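Hypothetical protein TM1631 (Thermotoga maritima, PDB 1VPQ) is of unknown function but belongs to the DUF72 family and folds as a TIM-type barrel of parallel strands surrounded by helices. Local coordinates at residues 63-68 against 112-117; 120-125 against 245-250. All coordinates share one frame; numbering follows the deposited sequence.

Interaction 1. Residues 63-68 against 112-117; sequences PSWRSF and EPLIEE
W65 reaches across to L114 with the far end of its indole: CH2 lies 3.4 Å from L114 CD1, and CZ3 of the same ring is 3.9 Å from that methyl. P113 meets an edge of the indole, its CG standing 4.3 Å from W65 CZ2 near the ring plane. F68, one helical turn on from S64, offers its own edge to the same leucine branch, with CE2 4.4 Å from L114 CD1. The W65 side chain runs anti to its backbone nitrogen (chi1 169°), which swings the indole out toward L114. The closest CA pair, F68 CA and L114 CA, is 11.0 Å apart. Behind the rings, S64 caps helix 65-72: its OG accepts from S67 N at 3.1 Å, with an N-H...O angle of 158°. F57 packs edge-to-face on W65 and meets F68 with the ring planes at about 60°, while F81 packs edge-to-face on F68. The contact thus joins helix 65-72 to the C-terminal end of helix 101-116 on the outer layer of the barrel. With 127 Å² buried and carbon alone at the interface, the contact between these segments rests on shape and dispersion rather than directional bonding.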
ATOM      1  N   PRO A  63      -5.473  -2.327  13.834  1.00 37.45           N
ATOM      2  CA  PRO A  63      -6.350  -3.167  14.656  1.00 37.55           C
ATOM      3  C   PRO A  63      -6.087  -4.653  14.401  1.00 37.61           C
ATOM      4  O   PRO A  63      -5.499  -5.004  13.372  1.00 37.64           O
ATOM      5  CB  PRO A  63      -7.745  -2.782  14.164  1.00 37.49           C
ATOM      6  CG  PRO A  63      -7.548  -2.465  12.708  1.00 37.43           C
ATOM      7  CD  PRO A  63      -6.119  -1.969  12.554  1.00 37.46           C
ATOM      8  N   SER A  64      -6.510  -5.512  15.326  1.00 37.63           N
ATOM      9  CA  SER A  64      -6.457  -6.956  15.084  1.00 37.65           C
ATOM     10  C   SER A  64      -7.434  -7.294  13.962  1.00 37.72           C
ATOM     11  O   SER A  64      -8.298  -6.488  13.622  1.00 37.84           O
ATOM     12  CB  SER A  64      -6.788  -7.751  16.345  1.00 37.58           C
ATOM     13  OG  SER A  64      -8.149  -7.614  16.697  1.00 37.47           O
ATOM     14  N   TRP A  65      -7.285  -8.474  13.373  1.00 37.83           N
ATOM     15  CA  TRP A  65      -8.182  -8.902  12.297  1.00 37.90           C
ATOM     16  C   TRP A  65      -9.612  -9.030  12.826  1.00 38.06           C
ATOM     17  O   TRP A  65     -10.549  -8.521  12.215  1.00 37.91           O
ATOM     18  CB  TRP A  65      -7.704 -10.218  11.676  1.00 37.87           C
ATOM     19  CG  TRP A  65      -8.700 -10.850  10.754  1.00 37.90           C
ATOM     20  CD1 TRP A  65      -9.441 -11.969  10.998  1.00 38.14           C
ATOM     21  CD2 TRP A  65      -9.074 -10.396   9.449  1.00 38.21           C
ATOM     22  NE1 TRP A  65     -10.250 -12.246   9.922  1.00 38.26           N
ATOM     23  CE2 TRP A  65     -10.046 -11.296   8.957  1.00 38.39           C
ATOM     24  CE3 TRP A  65      -8.682  -9.317   8.645  1.00 38.09           C
ATOM     25  CZ2 TRP A  65     -10.634 -11.151   7.696  1.00 38.52           C
ATOM     26  CZ3 TRP A  65      -9.266  -9.176   7.386  1.00 38.40           C
ATOM     27  CH2 TRP A  65     -10.231 -10.091   6.927  1.00 38.45           C
ATOM     28  N   ARG A  66      -9.760  -9.686  13.975  1.00 38.44           N
ATOM     29  CA  ARG A  66     -11.063  -9.865  14.618  1.00 38.79           C
ATOM     30  C   ARG A  66     -11.744  -8.527  14.889  1.00 39.13           C
ATOM     31  O   ARG A  66     -12.885  -8.307  14.476  1.00 38.97           O
ATOM     32  CB  ARG A  66     -10.911 -10.636  15.934  1.00 38.81           C
ATOM     33  N   SER A  67     -11.027  -7.636  15.569  1.00 39.69           N
ATOM     34  CA  SER A  67     -11.554  -6.314  15.924  1.00 40.16           C
ATOM     35  C   SER A  67     -11.854  -5.449  14.710  1.00 40.49           C
ATOM     36  O   SER A  67     -12.686  -4.551  14.786  1.00 40.53           O
ATOM     37  CB  SER A  67     -10.591  -5.571  16.852  1.00 40.21           C
ATOM     38  OG  SER A  67     -10.533  -6.200  18.125  1.00 40.83           O
ATOM     39  N   PHE A  68     -11.174  -5.709  13.599  1.00 41.01           N
ATOM     40  CA  PHE A  68     -11.467  -5.013  12.347  1.00 41.44           C
ATOM     41  C   PHE A  68     -12.775  -5.506  11.718  1.00 41.66           C
ATOM     42  O   PHE A  68     -13.612  -4.703  11.312  1.00 41.58           O
ATOM     43  CB  PHE A  68     -10.324  -5.178  11.349  1.00 41.48           C
ATOM     44  CG  PHE A  68     -10.511  -4.375  10.092  1.00 42.04           C
ATOM     45  CD1 PHE A  68     -10.346  -2.994  10.108  1.00 42.56           C
ATOM     46  CD2 PHE A  68     -10.873  -4.993   8.900  1.00 42.58           C
ATOM     47  CE1 PHE A  68     -10.527  -2.240   8.954  1.00 43.10           C
ATOM     48  CE2 PHE A  68     -11.053  -4.249   7.736  1.00 42.99           C
ATOM     49  CZ  PHE A  68     -10.881  -2.869   7.763  1.00 43.30           C
ATOM     50  N   GLU A 112     -11.496 -13.937   2.484  1.00 43.37           N
ATOM     51  CA  GLU A 112     -12.617 -14.333   1.602  1.00 43.74           C
ATOM     52  C   GLU A 112     -13.917 -13.574   1.911  1.00 43.91           C
ATOM     53  O   GLU A 112     -14.596 -13.127   0.982  1.00 44.18           O
ATOM     54  CB  GLU A 112     -12.859 -15.849   1.662  1.00 43.73           C
ATOM     55  CG  GLU A 112     -13.962 -16.366   0.720  1.00 44.36           C
ATOM     56  CD  GLU A 112     -13.692 -16.088  -0.759  1.00 45.10           C
ATOM     57  OE1 GLU A 112     -12.510 -15.997  -1.159  1.00 45.05           O
ATOM     58  OE2 GLU A 112     -14.672 -15.970  -1.528  1.00 46.02           O
ATOM     59  N   PRO A 113     -14.273 -13.437   3.208  1.00 43.97           N
ATOM     60  CA  PRO A 113     -15.378 -12.573   3.623  1.00 43.86           C
ATOM     61  C   PRO A 113     -15.475 -11.261   2.850  1.00 43.61           C
ATOM     62  O   PRO A 113     -16.494 -10.965   2.219  1.00 43.70           O
ATOM     63  CB  PRO A 113     -15.037 -12.253   5.101  1.00 43.97           C
ATOM     64  CG  PRO A 113     -13.779 -13.010   5.423  1.00 44.03           C
ATOM     65  CD  PRO A 113     -13.682 -14.087   4.390  1.00 44.10           C
ATOM     66  N   LEU A 114     -14.393 -10.499   2.891  1.00 43.14           N
ATOM     67  CA  LEU A 114     -14.442  -9.087   2.557  1.00 42.80           C
ATOM     68  C   LEU A 114     -14.346  -8.835   1.066  1.00 42.15           C
ATOM     69  O   LEU A 114     -14.757  -7.781   0.591  1.00 42.27           O
ATOM     70  CB  LEU A 114     -13.368  -8.344   3.349  1.00 43.01           C
ATOM     71  CG  LEU A 114     -13.507  -8.660   4.851  1.00 43.99           C
ATOM     72  CD1 LEU A 114     -12.500  -7.920   5.707  1.00 44.77           C
ATOM     73  CD2 LEU A 114     -14.925  -8.362   5.349  1.00 44.59           C
ATOM     74  N   ILE A 115     -13.832  -9.809   0.328  1.00 41.40           N
ATOM     75  CA  ILE A 115     -13.906  -9.778  -1.124  1.00 41.02           C
ATOM     76  C   ILE A 115     -15.364  -9.993  -1.537  1.00 40.73           C
ATOM     77  O   ILE A 115     -15.879  -9.266  -2.386  1.00 40.62           O
ATOM     78  CB  ILE A 115     -12.980 -10.835  -1.776  1.00 41.17           C
ATOM     79  CG1 ILE A 115     -11.520 -10.546  -1.417  1.00 40.87           C
ATOM     80  CG2 ILE A 115     -13.140 -10.836  -3.300  1.00 41.31           C
ATOM     81  CD1 ILE A 115     -10.533 -11.583  -1.897  1.00 40.90           C
ATOM     82  N   GLU A 116     -16.028 -10.969  -0.917  1.00 40.33           N
ATOM     83  CA  GLU A 116     -17.447 -11.247  -1.189  1.00 40.16           C
ATOM     84  C   GLU A 116     -18.345 -10.054  -0.843  1.00 39.65           C
ATOM     85  O   GLU A 116     -19.358  -9.816  -1.507  1.00 39.42           O
ATOM     86  CB  GLU A 116     -17.921 -12.480  -0.409  1.00 40.33           C
ATOM     87  CG  GLU A 116     -17.239 -13.788  -0.804  1.00 41.25           C
ATOM     88  CD  GLU A 116     -17.689 -14.306  -2.166  1.00 42.66           C
ATOM     89  OE1 GLU A 116     -18.879 -14.702  -2.305  1.00 43.00           O
ATOM     90  OE2 GLU A 116     -16.839 -14.323  -3.090  1.00 43.51           O
ATOM     91  N   GLU A 117     -17.961  -9.311   0.192  1.00 39.05           N
ATOM     92  CA  GLU A 117     -18.676  -8.099   0.605  1.00 38.64           C
ATOM     93  C   GLU A 117     -18.197  -6.858  -0.140  1.00 38.12           C
ATOM     94  O   GLU A 117     -18.642  -5.753   0.148  1.00 38.16           O
ATOM     95  CB  GLU A 117     -18.541  -7.896   2.112  1.00 38.70           C
ATOM     96  CG  GLU A 117     -19.220  -8.996   2.898  1.00 39.12           C
ATOM     97  CD  GLU A 117     -18.996  -8.914   4.381  1.00 39.81           C
ATOM     98  OE1 GLU A 117     -18.382  -7.934   4.851  1.00 41.09           O
ATOM     99  OE2 GLU A 117     -19.447  -9.844   5.081  1.00 40.06           O
TER

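Interaction 2. Residues 120-125 against 245-250; sequences LKMTLA and ETYVFF
K121 and E245 meet at about a right angle, and the lysine ammonium closes a salt bridge on the carboxylate: NZ stands 3.1 Å from E245 OE1, on the syn side and 26° out of the carboxylate plane, with a second, weak bond from NZ to OE2. The hydroxyl of Y247 donates to the same oxygen, OH to E245 OE1 being 2.7 Å, but from the anti side and from the opposite face of the plane. Two donors therefore grip OE1 between them, which should favour a charged carboxylate and limit its rotation. K121 gets there by a bend at chi2 (-75°), after which the chain straightens toward the acid; on the way its CB passes 4.0 Å from Y247 CZ, and its CD lies 3.9 Å from Y247 OH. Y80 adds a cation-pi partner for the lysine.

Strands 120-126 and 245-250 are not neighbours in the eight-stranded parallel sheet: strands 152-155, 176-181 and 199-204 come between them in its order. Their local axes pass 9.3 Å apart at 59°, so side chains must span the interior, as expected when strands face each other across a TIM-type barrel.

M122 crosses Y247 at about a right angle as well. Its folded chain, bent at chi2 and chi3, presents the CE methyl to the ring edge, 3.7 Å from Y247 CE2 and near the ring plane. A water adds a polar link, donating to K121 O at 2.7 Å and to the Y247 hydroxyl at 3.1 Å, and so ties the tyrosine to the backbone of the opposing strand.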
ATOM      1  N   LEU A 120     -12.757  -5.332  -0.230  1.00 35.21           N
ATOM      2  CA  LEU A 120     -11.364  -5.492  -0.623  1.00 34.71           C
ATOM      3  C   LEU A 120     -11.159  -5.146  -2.089  1.00 34.40           C
ATOM      4  O   LEU A 120     -11.720  -5.795  -2.969  1.00 34.39           O
ATOM      5  CB  LEU A 120     -10.899  -6.926  -0.367  1.00 34.66           C
ATOM      6  CG  LEU A 120      -9.438  -7.222  -0.735  1.00 34.83           C
ATOM      7  CD1 LEU A 120      -8.497  -6.201  -0.130  1.00 34.67           C
ATOM      8  CD2 LEU A 120      -9.031  -8.616  -0.297  1.00 34.94           C
ATOM      9  N   LYS A 121     -10.337  -4.128  -2.334  1.00 34.11           N
ATOM     10  CA  LYS A 121     -10.067  -3.634  -3.688  1.00 33.71           C
ATOM     11  C   LYS A 121      -8.801  -4.236  -4.308  1.00 33.36           C
ATOM     12  O   LYS A 121      -8.715  -4.370  -5.533  1.00 33.49           O
ATOM     13  CB  LYS A 121      -9.943  -2.102  -3.674  1.00 33.68           C
ATOM     14  CG  LYS A 121     -11.247  -1.350  -3.408  1.00 33.10           C
ATOM     15  CD  LYS A 121     -12.173  -1.358  -4.603  1.00 32.62           C
ATOM     16  CE  LYS A 121     -13.053  -0.120  -4.646  1.00 32.15           C
ATOM     17  NZ  LYS A 121     -14.065  -0.199  -5.730  1.00 32.13           N
ATOM     18  N   MET A 122      -7.822  -4.576  -3.472  1.00 32.88           N
ATOM     19  CA  MET A 122      -6.505  -5.012  -3.950  1.00 32.65           C
ATOM     20  C   MET A 122      -5.681  -5.651  -2.832  1.00 32.05           C
ATOM     21  O   MET A 122      -5.777  -5.250  -1.670  1.00 31.58           O
ATOM     22  CB  MET A 122      -5.743  -3.810  -4.524  1.00 33.00           C
ATOM     23  CG  MET A 122      -4.410  -4.108  -5.216  1.00 33.81           C
ATOM     24  SD  MET A 122      -4.540  -4.709  -6.903  1.00 36.01           S
ATOM     25  CE  MET A 122      -5.489  -3.455  -7.755  1.00 35.08           C
ATOM     26  N   THR A 123      -4.882  -6.654  -3.199  1.00 31.58           N
ATOM     27  CA  THR A 123      -3.908  -7.256  -2.285  1.00 31.17           C
ATOM     28  C   THR A 123      -2.502  -6.830  -2.694  1.00 30.54           C
ATOM     29  O   THR A 123      -2.166  -6.826  -3.870  1.00 30.41           O
ATOM     30  CB  THR A 123      -4.036  -8.793  -2.241  1.00 31.24           C
ATOM     31  OG1 THR A 123      -5.311  -9.134  -1.692  1.00 30.84           O
ATOM     32  CG2 THR A 123      -2.951  -9.424  -1.365  1.00 31.31           C
ATOM     33  N   LEU A 124      -1.691  -6.458  -1.708  1.00 30.15           N
ATOM     34  CA  LEU A 124      -0.362  -5.905  -1.959  1.00 29.72           C
ATOM     35  C   LEU A 124       0.729  -6.871  -1.535  1.00 29.68           C
ATOM     36  O   LEU A 124       0.761  -7.322  -0.380  1.00 29.45           O
ATOM     37  CB  LEU A 124      -0.180  -4.586  -1.208  1.00 29.74           C
ATOM     38  CG  LEU A 124       1.196  -3.918  -1.302  1.00 29.75           C
ATOM     39  CD1 LEU A 124       1.470  -3.380  -2.708  1.00 30.10           C
ATOM     40  CD2 LEU A 124       1.326  -2.808  -0.275  1.00 30.28           C
ATOM     41  N   ALA A 125       1.628  -7.169  -2.470  1.00 29.26           N
ATOM     42  CA  ALA A 125       2.843  -7.910  -2.169  1.00 29.41           C
ATOM     43  C   ALA A 125       4.026  -6.970  -2.308  1.00 29.24           C
ATOM     44  O   ALA A 125       4.454  -6.660  -3.426  1.00 29.04           O
ATOM     45  CB  ALA A 125       2.984  -9.108  -3.110  1.00 29.70           C
ATOM     46  N   GLU A 245      -9.671   2.299 -11.817  1.00 31.24           N
ATOM     47  CA  GLU A 245      -9.496   2.965 -10.519  1.00 31.00           C
ATOM     48  C   GLU A 245      -8.022   3.080 -10.150  1.00 30.91           C
ATOM     49  O   GLU A 245      -7.196   2.289 -10.607  1.00 30.72           O
ATOM     50  CB  GLU A 245     -10.222   2.206  -9.407  1.00 31.06           C
ATOM     51  CG  GLU A 245     -11.740   2.300  -9.460  1.00 30.96           C
ATOM     52  CD  GLU A 245     -12.439   1.244  -8.627  1.00 31.16           C
ATOM     53  OE1 GLU A 245     -11.819   0.680  -7.705  1.00 30.82           O
ATOM     54  OE2 GLU A 245     -13.626   0.972  -8.910  1.00 33.28           O
ATOM     55  N   THR A 246      -7.709   4.069  -9.314  1.00 30.74           N
ATOM     56  CA  THR A 246      -6.346   4.322  -8.843  1.00 30.73           C
ATOM     57  C   THR A 246      -6.373   4.404  -7.326  1.00 30.70           C
ATOM     58  O   THR A 246      -7.247   5.060  -6.757  1.00 30.91           O
ATOM     59  CB  THR A 246      -5.784   5.653  -9.412  1.00 30.76           C
ATOM     60  OG1 THR A 246      -5.576   5.532 -10.824  1.00 30.72           O
ATOM     61  CG2 THR A 246      -4.463   6.029  -8.757  1.00 30.54           C
ATOM     62  N   TYR A 247      -5.416   3.742  -6.680  1.00 30.67           N
ATOM     63  CA  TYR A 247      -5.320   3.718  -5.221  1.00 30.60           C
ATOM     64  C   TYR A 247      -4.013   4.351  -4.797  1.00 30.45           C
ATOM     65  O   TYR A 247      -2.942   3.904  -5.193  1.00 30.86           O
ATOM     66  CB  TYR A 247      -5.422   2.284  -4.685  1.00 30.69           C
ATOM     67  CG  TYR A 247      -6.514   1.505  -5.364  1.00 30.74           C
ATOM     68  CD1 TYR A 247      -7.852   1.853  -5.194  1.00 30.49           C
ATOM     69  CD2 TYR A 247      -6.215   0.440  -6.207  1.00 30.90           C
ATOM     70  CE1 TYR A 247      -8.858   1.158  -5.842  1.00 30.40           C
ATOM     71  CE2 TYR A 247      -7.213  -0.258  -6.854  1.00 30.61           C
ATOM     72  CZ  TYR A 247      -8.534   0.101  -6.671  1.00 30.69           C
ATOM     73  OH  TYR A 247      -9.532  -0.605  -7.327  1.00 31.02           O
ATOM     74  N   VAL A 248      -4.106   5.388  -3.979  1.00 30.13           N
ATOM     75  CA  VAL A 248      -2.947   6.179  -3.600  1.00 29.73           C
ATOM     76  C   VAL A 248      -2.838   6.162  -2.083  1.00 29.62           C
ATOM     77  O   VAL A 248      -3.763   6.572  -1.386  1.00 29.63           O
ATOM     78  CB  VAL A 248      -3.085   7.634  -4.102  1.00 29.66           C
ATOM     79  CG1 VAL A 248      -1.828   8.432  -3.806  1.00 29.70           C
ATOM     80  CG2 VAL A 248      -3.409   7.673  -5.611  1.00 29.32           C
ATOM     81  N   PHE A 249      -1.719   5.674  -1.568  1.00 29.64           N
ATOM     82  CA  PHE A 249      -1.517   5.613  -0.114  1.00 29.69           C
ATOM     83  C   PHE A 249      -0.233   6.310   0.284  1.00 29.71           C
ATOM     84  O   PHE A 249       0.774   6.187  -0.415  1.00 29.57           O
ATOM     85  CB  PHE A 249      -1.491   4.159   0.369  1.00 29.70           C
ATOM     86  CG  PHE A 249      -2.752   3.404   0.064  1.00 29.59           C
ATOM     87  CD1 PHE A 249      -3.841   3.465   0.925  1.00 29.66           C
ATOM     88  CD2 PHE A 249      -2.863   2.648  -1.097  1.00 30.35           C
ATOM     89  CE1 PHE A 249      -5.014   2.784   0.638  1.00 28.64           C
ATOM     90  CE2 PHE A 249      -4.043   1.962  -1.388  1.00 29.52           C
ATOM     91  CZ  PHE A 249      -5.113   2.035  -0.512  1.00 29.48           C
ATOM     92  N   PHE A 250      -0.288   7.032   1.410  1.00 29.88           N
ATOM     93  CA  PHE A 250       0.872   7.710   2.012  1.00 29.65           C
ATOM     94  C   PHE A 250       1.352   6.935   3.220  1.00 29.80           C
ATOM     95  O   PHE A 250       0.567   6.616   4.113  1.00 29.65           O
ATOM     96  CB  PHE A 250       0.518   9.129   2.466  1.00 29.72           C
ATOM     97  CG  PHE A 250       0.507  10.133   1.361  1.00 29.12           C
ATOM     98  CD1 PHE A 250      -0.572  10.209   0.492  1.00 28.78           C
ATOM     99  CD2 PHE A 250       1.570  11.000   1.187  1.00 29.45           C
ATOM    100  CE1 PHE A 250      -0.596  11.133  -0.531  1.00 28.20           C
ATOM    101  CE2 PHE A 250       1.555  11.929   0.166  1.00 29.50           C
ATOM    102  CZ  PHE A 250       0.461  11.994  -0.697  1.00 28.91           C
TER
HETATM  103  O   HOH W   1      -9.968  -3.672  -7.830  1.00 45.12           O

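How the interactions relate
The centres of the two contacts lie 16 Å apart, interaction 1 about 17 Å from the centre of the chain and interaction 2 about 6 Å. Each is partly buried, but the first belongs to the outer helical layer and the second to the strands inside. Accordingly, interaction 1 is wholly apolar, whereas interaction 2 combines an ion pair, a tyrosine hydroxyl and a water with one apolar touch. They share no element, yet they meet where the chain passes from the end of helix 101-116 into strand 120-126: L114 O and L120 N, 3.3 Å apart, probably form a hydrogen bond, and I115 CG1 packs 3.3 Å from L120 CD2.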